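Local coordinates for glutathione S-transferase (Bombyx mori, PDB 5ZFG), which metabolises the insecticide diazinon and probably conjugates glutathione to electrophilic substrates, at residues V132-L136 against F175-Y180; I164-M168 against W198-E202; P13-V17 against E53-L57. All blocks are in the same frame, centred on the assembly; numbering follows the deposited sequence.

Overall arrangement
Contact 3 comes first along the chain and lies in the thioredoxin-like N-terminal domain, where helix 12-23 meets the approach to strand 56-59. Contacts 1 and 2 belong to the helical C-terminal domain, and their segments alternate in sequence: 132-136, 164-168, 175-180, 198-202. Contact 2 occupies the middle, its centre about 14 Å from that of contact 3 and about 16 Å from that of contact 1. Asn165 ND2 probably hydrogen-bonds Ser16 OG and Met168 packs on Leu15, tying the helical domain to helix 12-23, while Thr167 packs against Phe177. Contacts 1 and 3, centres about 25 Å apart, do not touch and lie on opposite sides of the chain's centre; helix 160-172 touches both.

Contact 1: V132-L136 against F175-Y180; sequences VHISL and FDFSKY
An aromatic cluster of His133, Phe175 and Tyr180 fastens the loop between helices 160-172 and 181-193 to helix 126-146 of the C-terminal domain. Its polar element is the hydrogen bond between His133 ND1 and Tyr180 OH, 2.8 Å long, to which either atom could contribute the proton. The hydroxyl meets the imidazole at its edge, near the ring plane, and the two rings lie rim to rim with their planes at 33°. Leu136 serves the same tyrosine from above: its CB stands 3.6 Å from the centroid of the Tyr180 ring, only 7° off the normal, a CH-pi contact. Phe175 takes the other end of the imidazole, its CZ 3.7 Å from His133 NE2, with the rings inclined obliquely. Phe175 CZ also touches Val132 CG1 at 3.7 Å, a branch brought there because it lies anti to the backbone N (chi1 170°). Lys179 crosses the histidine at about a right angle, its CE 3.7 Å from His133 CE1. Tyr180 is also the N-cap residue of helix 181-193, so the grip falls where that helix starts. With Lys179 NZ 4.1 Å from His133 ND1, a lysine charge would probably disfavour protonation of the imidazole.

Contact 2: I164-M168 against W198-E202; sequences INSTM and WKISE
Ser201 OG donates to Asn165 OD1 across 2.6 Å, a short hydrogen bond between two buried side chains. The hydroxyl approaches at a C=O...donor angle of 144°, somewhat tilted from the carbonyl plane. Around this bond the packing is mostly apolar. Met168 CG lies 3.9 Å from Trp198 CH2, carried toward the indole by a chi1 of 171° that sets CG anti to the backbone N. Bends at the next two torsions then fold the thioether back, leaving Met168 CE 3.9 Å from Ser201 O. Ile164 CG2 reaches the indole edge near its plane, 4.4 Å from Trp198 CZ3. These side chains form part of the interface between helices 160-172 and 195-208 in the helical GST C-terminal domain; the axes of the two segments approach to 10.6 Å and cross at -35°, with N-to-C directions broadly alike. In the second shell, Asn165 ND2 hydrogen-bonds Gln19 OE1 and Ser16 OG on helix 12-23, which fixes the amide rotation with OD1 turned to Ser201. Trp198 NE1 donates to Glu202 OE2 at 3.2 Å from above the carboxylate plane, and Glu202 CB sits 3.4 Å above one ring face, offset toward the rim; both probably help hold the indole.

Contact 3: P13-V17 against E53-L57; sequences PSLSV and EIPVL
Pro55 packs against Pro13, Ser14 and Val17 on the first helix of the thioredoxin-like domain, and the peptide bond before Pro55 is cis, the hallmark proline of that fold. The apolar contacts are spread round the pyrrolidine ring. Pro13 CB meets Pro55 CD at 3.8 Å, and one turn further along the helix Val17 CG2 approaches Pro55 CG at 4.2 Å. Between them the ring faces the helix backbone: Pro55 CG is 4.1 Å from Ser14 CA, and the two segments come nearest at these residues, with CA atoms 5.4 Å apart. Val17 also rests on Leu5 of strand 3-7 and Ile70 of helix 67-78, so Val17 links the proline contact to the sheet and to helix 67-78.

Mixed polar-apolar contacts gather at Ser14. Its OG lies 3.6 Å from Ile54 CG2, a branch set anti to the backbone N by a chi1 of -46°, while the rest of the isoleucine leads off to Val33, Phe35 and His40.

The polar link between the segments runs through one water. It hydrogen-bonds Ser14 OG at 2.8 Å and donates to Ile54 O, also at 2.8 Å, so the carbonyl of the cis peptide bond itself is held by solvent anchored on the helix. Ser14 OG is itself fixed by the backbone N of Val8, next to strand 3-7.

In GSTs generally, the backbone of the residue preceding this cis-proline binds the cysteinyl part of glutathione. By that analogy, the ring packing and the water bridge together probably settle the orientation of the Ile54 peptide groups at the glutathione site.

Contact 1: V132-L136 against F175-Y180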
loop_
_atom_site.group_PDB
_atom_site.type_symbol
_atom_site.label_atom_id
_atom_site.label_comp_id
_atom_site.label_asym_id
_atom_site.label_seq_id
_atom_site.Cartn_x
_atom_site.Cartn_y
_atom_site.Cartn_z
ATOM N N VAL B 132 -2.231 19.087 3.221
ATOM C CA VAL B 132 -1.918 19.113 1.794
ATOM C C VAL B 132 -0.499 19.619 1.584
ATOM O O VAL B 132 0.292 19.026 0.840
ATOM C CB VAL B 132 -2.929 19.981 1.021
ATOM C CG1 VAL B 132 -2.448 20.179 -0.406
ATOM C CG2 VAL B 132 -4.316 19.359 1.050
ATOM N N HIS B 133 -0.146 20.715 2.260
ATOM C CA HIS B 133 1.189 21.271 2.061
ATOM C C HIS B 133 2.275 20.344 2.598
ATOM O O HIS B 133 3.368 20.283 2.030
ATOM C CB HIS B 133 1.274 22.669 2.693
ATOM C CG HIS B 133 0.660 23.736 1.839
ATOM N ND1 HIS B 133 1.246 24.179 0.673
ATOM C CD2 HIS B 133 -0.511 24.410 1.952
ATOM C CE1 HIS B 133 0.477 25.100 0.117
ATOM N NE2 HIS B 133 -0.595 25.259 0.873
ATOM N N ILE B 134 1.999 19.603 3.673
ATOM C CA ILE B 134 2.994 18.655 4.170
ATOM C C ILE B 134 3.227 17.530 3.159
ATOM O O ILE B 134 4.374 17.120 2.921
ATOM C CB ILE B 134 2.573 18.121 5.553
ATOM C CG1 ILE B 134 2.738 19.226 6.602
ATOM C CG2 ILE B 134 3.414 16.919 5.941
ATOM C CD1 ILE B 134 1.815 19.100 7.784
ATOM N N SER B 135 2.157 17.044 2.515
ATOM C CA SER B 135 2.301 15.986 1.514
ATOM C C SER B 135 3.091 16.472 0.309
ATOM O O SER B 135 3.966 15.761 -0.203
ATOM C CB SER B 135 0.930 15.485 1.067
ATOM O OG SER B 135 0.229 14.890 2.137
ATOM N N LEU B 136 2.762 17.674 -0.186
ATOM C CA LEU B 136 3.542 18.264 -1.262
ATOM C C LEU B 136 4.993 18.435 -0.840
ATOM O O LEU B 136 5.912 18.130 -1.611
ATOM C CB LEU B 136 2.928 19.607 -1.670
ATOM C CG LEU B 136 1.549 19.476 -2.315
ATOM C CD1 LEU B 136 0.810 20.797 -2.332
ATOM C CD2 LEU B 136 1.688 18.912 -3.729
ATOM N N PHE B 175 -5.936 24.741 -7.123
ATOM C CA PHE B 175 -4.971 24.843 -6.035
ATOM C C PHE B 175 -3.601 25.164 -6.615
ATOM O O PHE B 175 -3.077 24.400 -7.431
ATOM C CB PHE B 175 -4.942 23.522 -5.265
ATOM C CG PHE B 175 -4.205 23.578 -3.949
ATOM C CD1 PHE B 175 -2.818 23.663 -3.914
ATOM C CD2 PHE B 175 -4.903 23.498 -2.751
ATOM C CE1 PHE B 175 -2.135 23.699 -2.708
ATOM C CE2 PHE B 175 -4.235 23.534 -1.538
ATOM C CZ PHE B 175 -2.846 23.638 -1.517
ATOM N N ASP B 176 -3.019 26.287 -6.204
ATOM C CA ASP B 176 -1.693 26.661 -6.686
ATOM C C ASP B 176 -0.631 25.889 -5.909
ATOM O O ASP B 176 -0.504 26.053 -4.689
ATOM C CB ASP B 176 -1.478 28.168 -6.546
ATOM C CG ASP B 176 -0.044 28.595 -6.840
ATOM O OD1 ASP B 176 0.656 27.954 -7.660
ATOM O OD2 ASP B 176 0.391 29.595 -6.232
ATOM N N PHE B 177 0.130 25.051 -6.611
ATOM C CA PHE B 177 1.238 24.329 -5.999
ATOM C C PHE B 177 2.547 24.634 -6.720
ATOM O O PHE B 177 3.498 23.855 -6.654
ATOM C CB PHE B 177 0.969 22.816 -5.928
ATOM C CG PHE B 177 0.568 22.159 -7.244
ATOM C CD1 PHE B 177 1.516 21.508 -8.027
ATOM C CD2 PHE B 177 -0.765 22.123 -7.650
ATOM C CE1 PHE B 177 1.152 20.874 -9.224
ATOM C CE2 PHE B 177 -1.140 21.489 -8.841
ATOM C CZ PHE B 177 -0.188 20.865 -9.628
ATOM N N SER B 178 2.617 25.794 -7.387
ATOM C CA SER B 178 3.798 26.127 -8.182
ATOM C C SER B 178 5.027 26.391 -7.321
ATOM O O SER B 178 6.154 26.259 -7.814
ATOM C CB SER B 178 3.520 27.343 -9.079
ATOM O OG SER B 178 3.122 28.459 -8.307
ATOM N N LYS B 179 4.839 26.751 -6.048
ATOM C CA LYS B 179 5.984 26.930 -5.168
ATOM C C LYS B 179 6.745 25.627 -4.949
ATOM O O LYS B 179 7.919 25.668 -4.561
ATOM C CB LYS B 179 5.536 27.524 -3.829
ATOM C CG LYS B 179 4.827 26.563 -2.886
ATOM C CD LYS B 179 4.966 27.018 -1.432
ATOM C CE LYS B 179 3.724 26.699 -0.608
ATOM N NZ LYS B 179 3.675 27.482 0.671
ATOM N N TYR B 180 6.116 24.477 -5.214
ATOM C CA TYR B 180 6.789 23.179 -5.181
ATOM C C TYR B 180 7.422 22.950 -6.548
ATOM O O TYR B 180 6.865 22.286 -7.421
ATOM C CB TYR B 180 5.807 22.082 -4.779
ATOM C CG TYR B 180 5.257 22.348 -3.403
ATOM C CD1 TYR B 180 5.988 21.998 -2.266
ATOM C CD2 TYR B 180 4.040 22.999 -3.231
ATOM C CE1 TYR B 180 5.508 22.262 -1.000
ATOM C CE2 TYR B 180 3.550 23.276 -1.959
ATOM C CZ TYR B 180 4.297 22.906 -0.850
ATOM O OH TYR B 180 3.841 23.154 0.424
#

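Contact 2: I164-M168 against W198-E202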
loop_
_atom_site.group_PDB
_atom_site.type_symbol
_atom_site.label_atom_id
_atom_site.label_comp_id
_atom_site.label_asym_id
_atom_site.label_seq_id
_atom_site.Cartn_x
_atom_site.Cartn_y
_atom_site.Cartn_z
ATOM N N ILE B 164 0.545 11.319 -10.064
ATOM C CA ILE B 164 0.036 12.270 -11.055
ATOM C C ILE B 164 -1.446 12.527 -10.815
ATOM O O ILE B 164 -1.904 13.672 -10.748
ATOM C CB ILE B 164 0.278 11.754 -12.486
ATOM C CG1 ILE B 164 1.746 11.958 -12.902
ATOM C CG2 ILE B 164 -0.711 12.453 -13.447
ATOM C CD1 ILE B 164 2.130 13.420 -13.092
ATOM N N ASN B 165 -2.216 11.455 -10.656
ATOM C CA ASN B 165 -3.655 11.597 -10.510
ATOM C C ASN B 165 -4.060 12.174 -9.153
ATOM O O ASN B 165 -5.100 12.835 -9.057
ATOM C CB ASN B 165 -4.305 10.249 -10.786
ATOM C CG ASN B 165 -4.197 9.879 -12.248
ATOM O OD1 ASN B 165 -4.592 10.674 -13.113
ATOM N ND2 ASN B 165 -3.652 8.708 -12.545
ATOM N N SER B 166 -3.269 11.955 -8.099
ATOM C CA SER B 166 -3.504 12.699 -6.864
ATOM C C SER B 166 -3.290 14.197 -7.095
ATOM O O SER B 166 -4.115 15.030 -6.698
ATOM C CB SER B 166 -2.586 12.180 -5.755
ATOM O OG SER B 166 -2.877 10.822 -5.432
ATOM N N THR B 167 -2.177 14.553 -7.747
ATOM C CA THR B 167 -1.855 15.957 -8.001
ATOM C C THR B 167 -2.869 16.599 -8.940
ATOM O O THR B 167 -3.174 17.794 -8.814
ATOM C CB THR B 167 -0.443 16.056 -8.591
ATOM O OG1 THR B 167 0.483 15.334 -7.750
ATOM C CG2 THR B 167 -0.005 17.519 -8.702
ATOM N N MET B 168 -3.404 15.814 -9.873
ATOM C CA MET B 168 -4.432 16.310 -10.780
ATOM C C MET B 168 -5.634 16.855 -10.019
ATOM O O MET B 168 -6.252 17.834 -10.459
ATOM C CB MET B 168 -4.841 15.192 -11.750
ATOM C CG MET B 168 -6.074 15.530 -12.620
ATOM S SD MET B 168 -7.645 15.181 -11.797
ATOM C CE MET B 168 -7.615 13.383 -11.921
ATOM N N TRP B 198 -1.965 11.585 -20.337
ATOM C CA TRP B 198 -2.568 12.712 -19.638
ATOM C C TRP B 198 -4.024 12.898 -20.050
ATOM O O TRP B 198 -4.848 13.317 -19.232
ATOM C CB TRP B 198 -1.759 14.003 -19.869
ATOM C CG TRP B 198 -2.540 15.177 -19.391
ATOM C CD1 TRP B 198 -3.170 16.117 -20.159
ATOM C CD2 TRP B 198 -2.880 15.479 -18.030
ATOM N NE1 TRP B 198 -3.854 17.002 -19.358
ATOM C CE2 TRP B 198 -3.690 16.633 -18.048
ATOM C CE3 TRP B 198 -2.566 14.893 -16.798
ATOM C CZ2 TRP B 198 -4.188 17.213 -16.884
ATOM C CZ3 TRP B 198 -3.061 15.474 -15.643
ATOM C CH2 TRP B 198 -3.867 16.617 -15.694
ATOM N N LYS B 199 -4.380 12.543 -21.294
ATOM C CA LYS B 199 -5.780 12.641 -21.711
ATOM C C LYS B 199 -6.703 11.871 -20.780
ATOM O O LYS B 199 -7.848 12.280 -20.567
ATOM C CB LYS B 199 -5.955 12.114 -23.136
ATOM C CG LYS B 199 -5.959 13.178 -24.213
ATOM C CD LYS B 199 -6.542 12.620 -25.506
ATOM C CE LYS B 199 -6.702 13.703 -26.561
ATOM N NZ LYS B 199 -5.429 13.887 -27.312
ATOM N N ILE B 200 -6.235 10.738 -20.251
ATOM C CA ILE B 200 -7.024 9.956 -19.300
ATOM C C ILE B 200 -7.246 10.753 -18.015
ATOM O O ILE B 200 -8.366 10.824 -17.495
ATOM C CB ILE B 200 -6.330 8.603 -19.031
ATOM C CG1 ILE B 200 -6.309 7.750 -20.304
ATOM C CG2 ILE B 200 -7.041 7.839 -17.902
ATOM C CD1 ILE B 200 -5.419 6.515 -20.215
ATOM N N SER B 201 -6.185 11.378 -17.496
ATOM C CA SER B 201 -6.331 12.231 -16.314
ATOM C C SER B 201 -7.195 13.449 -16.611
ATOM O O SER B 201 -8.014 13.865 -15.781
ATOM C CB SER B 201 -4.958 12.682 -15.821
ATOM O OG SER B 201 -4.094 11.602 -15.539
ATOM N N GLU B 202 -7.022 14.036 -17.796
ATOM C CA GLU B 202 -7.707 15.285 -18.110
ATOM C C GLU B 202 -9.211 15.083 -18.209
ATOM O O GLU B 202 -9.987 15.934 -17.769
ATOM C CB GLU B 202 -7.162 15.862 -19.413
ATOM C CG GLU B 202 -7.596 17.294 -19.668
ATOM C CD GLU B 202 -6.980 17.829 -20.938
ATOM O OE1 GLU B 202 -7.365 17.339 -22.023
ATOM O OE2 GLU B 202 -6.090 18.705 -20.849
#

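Contact 3: P13-V17 against E53-L57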
loop_
_atom_site.group_PDB
_atom_site.type_symbol
_atom_site.label_atom_id
_atom_site.label_comp_id
_atom_site.label_asym_id
_atom_site.label_seq_id
_atom_site.Cartn_x
_atom_site.Cartn_y
_atom_site.Cartn_z
ATOM N N PRO B 13 -7.594 6.099 -8.618
ATOM C CA PRO B 13 -7.039 4.729 -8.693
ATOM C C PRO B 13 -7.391 4.016 -9.993
ATOM O O PRO B 13 -6.561 3.280 -10.561
ATOM C CB PRO B 13 -7.658 4.031 -7.470
ATOM C CG PRO B 13 -8.009 5.129 -6.540
ATOM C CD PRO B 13 -8.494 6.233 -7.452
ATOM N N SER B 14 -8.613 4.235 -10.476
ATOM C CA SER B 14 -9.025 3.698 -11.773
ATOM C C SER B 14 -8.184 4.292 -12.903
ATOM O O SER B 14 -7.742 3.564 -13.807
ATOM C CB SER B 14 -10.512 3.993 -12.017
ATOM O OG SER B 14 -11.402 3.244 -11.191
ATOM N N LEU B 15 -7.990 5.624 -12.890
ATOM C CA LEU B 15 -7.225 6.276 -13.948
ATOM C C LEU B 15 -5.814 5.729 -14.010
ATOM O O LEU B 15 -5.269 5.519 -15.097
ATOM C CB LEU B 15 -7.182 7.791 -13.746
ATOM C CG LEU B 15 -8.538 8.485 -13.512
ATOM C CD1 LEU B 15 -8.322 9.900 -12.986
ATOM C CD2 LEU B 15 -9.340 8.530 -14.799
ATOM N N SER B 16 -5.212 5.479 -12.844
ATOM C CA SER B 16 -3.828 5.014 -12.818
ATOM C C SER B 16 -3.699 3.649 -13.480
ATOM O O SER B 16 -2.736 3.395 -14.216
ATOM C CB SER B 16 -3.325 4.953 -11.373
ATOM O OG SER B 16 -3.349 6.226 -10.770
ATOM N N VAL B 17 -4.650 2.752 -13.211
ATOM C CA VAL B 17 -4.592 1.428 -13.814
ATOM C C VAL B 17 -4.793 1.536 -15.324
ATOM O O VAL B 17 -4.099 0.877 -16.104
ATOM C CB VAL B 17 -5.614 0.474 -13.171
ATOM C CG1 VAL B 17 -5.663 -0.862 -13.928
ATOM C CG2 VAL B 17 -5.272 0.198 -11.682
ATOM N N GLU B 53 -14.889 -1.835 -3.460
ATOM C CA GLU B 53 -14.256 -0.613 -3.907
ATOM C C GLU B 53 -13.895 -0.759 -5.377
ATOM O O GLU B 53 -13.852 -1.861 -5.921
ATOM C CB GLU B 53 -13.013 -0.284 -3.070
ATOM C CG GLU B 53 -13.345 -0.059 -1.589
ATOM C CD GLU B 53 -12.118 -0.133 -0.685
ATOM O OE1 GLU B 53 -11.063 -0.657 -1.120
ATOM O OE2 GLU B 53 -12.216 0.332 0.473
ATOM N N ILE B 54 -13.615 0.382 -5.993
ATOM C CA ILE B 54 -13.288 0.467 -7.419
ATOM C C ILE B 54 -11.857 0.984 -7.528
ATOM O O ILE B 54 -11.533 1.978 -6.864
ATOM C CB ILE B 54 -14.283 1.409 -8.119
ATOM C CG1 ILE B 54 -15.725 1.090 -7.696
ATOM C CG2 ILE B 54 -14.114 1.413 -9.618
ATOM C CD1 ILE B 54 -16.698 2.211 -7.985
ATOM N N PRO B 55 -10.988 0.430 -8.400
ATOM C CA PRO B 55 -11.267 -0.591 -9.413
ATOM C C PRO B 55 -11.097 -2.050 -8.980
ATOM O O PRO B 55 -10.566 -2.344 -7.903
ATOM C CB PRO B 55 -10.247 -0.250 -10.504
ATOM C CG PRO B 55 -9.042 0.185 -9.724
ATOM C CD PRO B 55 -9.632 1.000 -8.577
ATOM N N VAL B 56 -11.514 -2.968 -9.856
ATOM C CA VAL B 56 -11.166 -4.383 -9.727
ATOM C C VAL B 56 -10.886 -4.925 -11.123
ATOM O O VAL B 56 -11.532 -4.525 -12.094
ATOM C CB VAL B 56 -12.265 -5.191 -8.988
ATOM C CG1 VAL B 56 -13.613 -5.176 -9.737
ATOM C CG2 VAL B 56 -11.801 -6.622 -8.708
ATOM N N LEU B 57 -9.877 -5.784 -11.223
ATOM C CA LEU B 57 -9.474 -6.420 -12.475
ATOM C C LEU B 57 -9.977 -7.851 -12.518
ATOM O O LEU B 57 -9.911 -8.572 -11.521
ATOM C CB LEU B 57 -7.947 -6.403 -12.604
ATOM C CG LEU B 57 -7.317 -6.850 -13.922
ATOM C CD1 LEU B 57 -7.410 -5.752 -14.972
ATOM C CD2 LEU B 57 -5.858 -7.262 -13.688
HETATM O O HOH W 1 -11.405 4.210 -8.586
#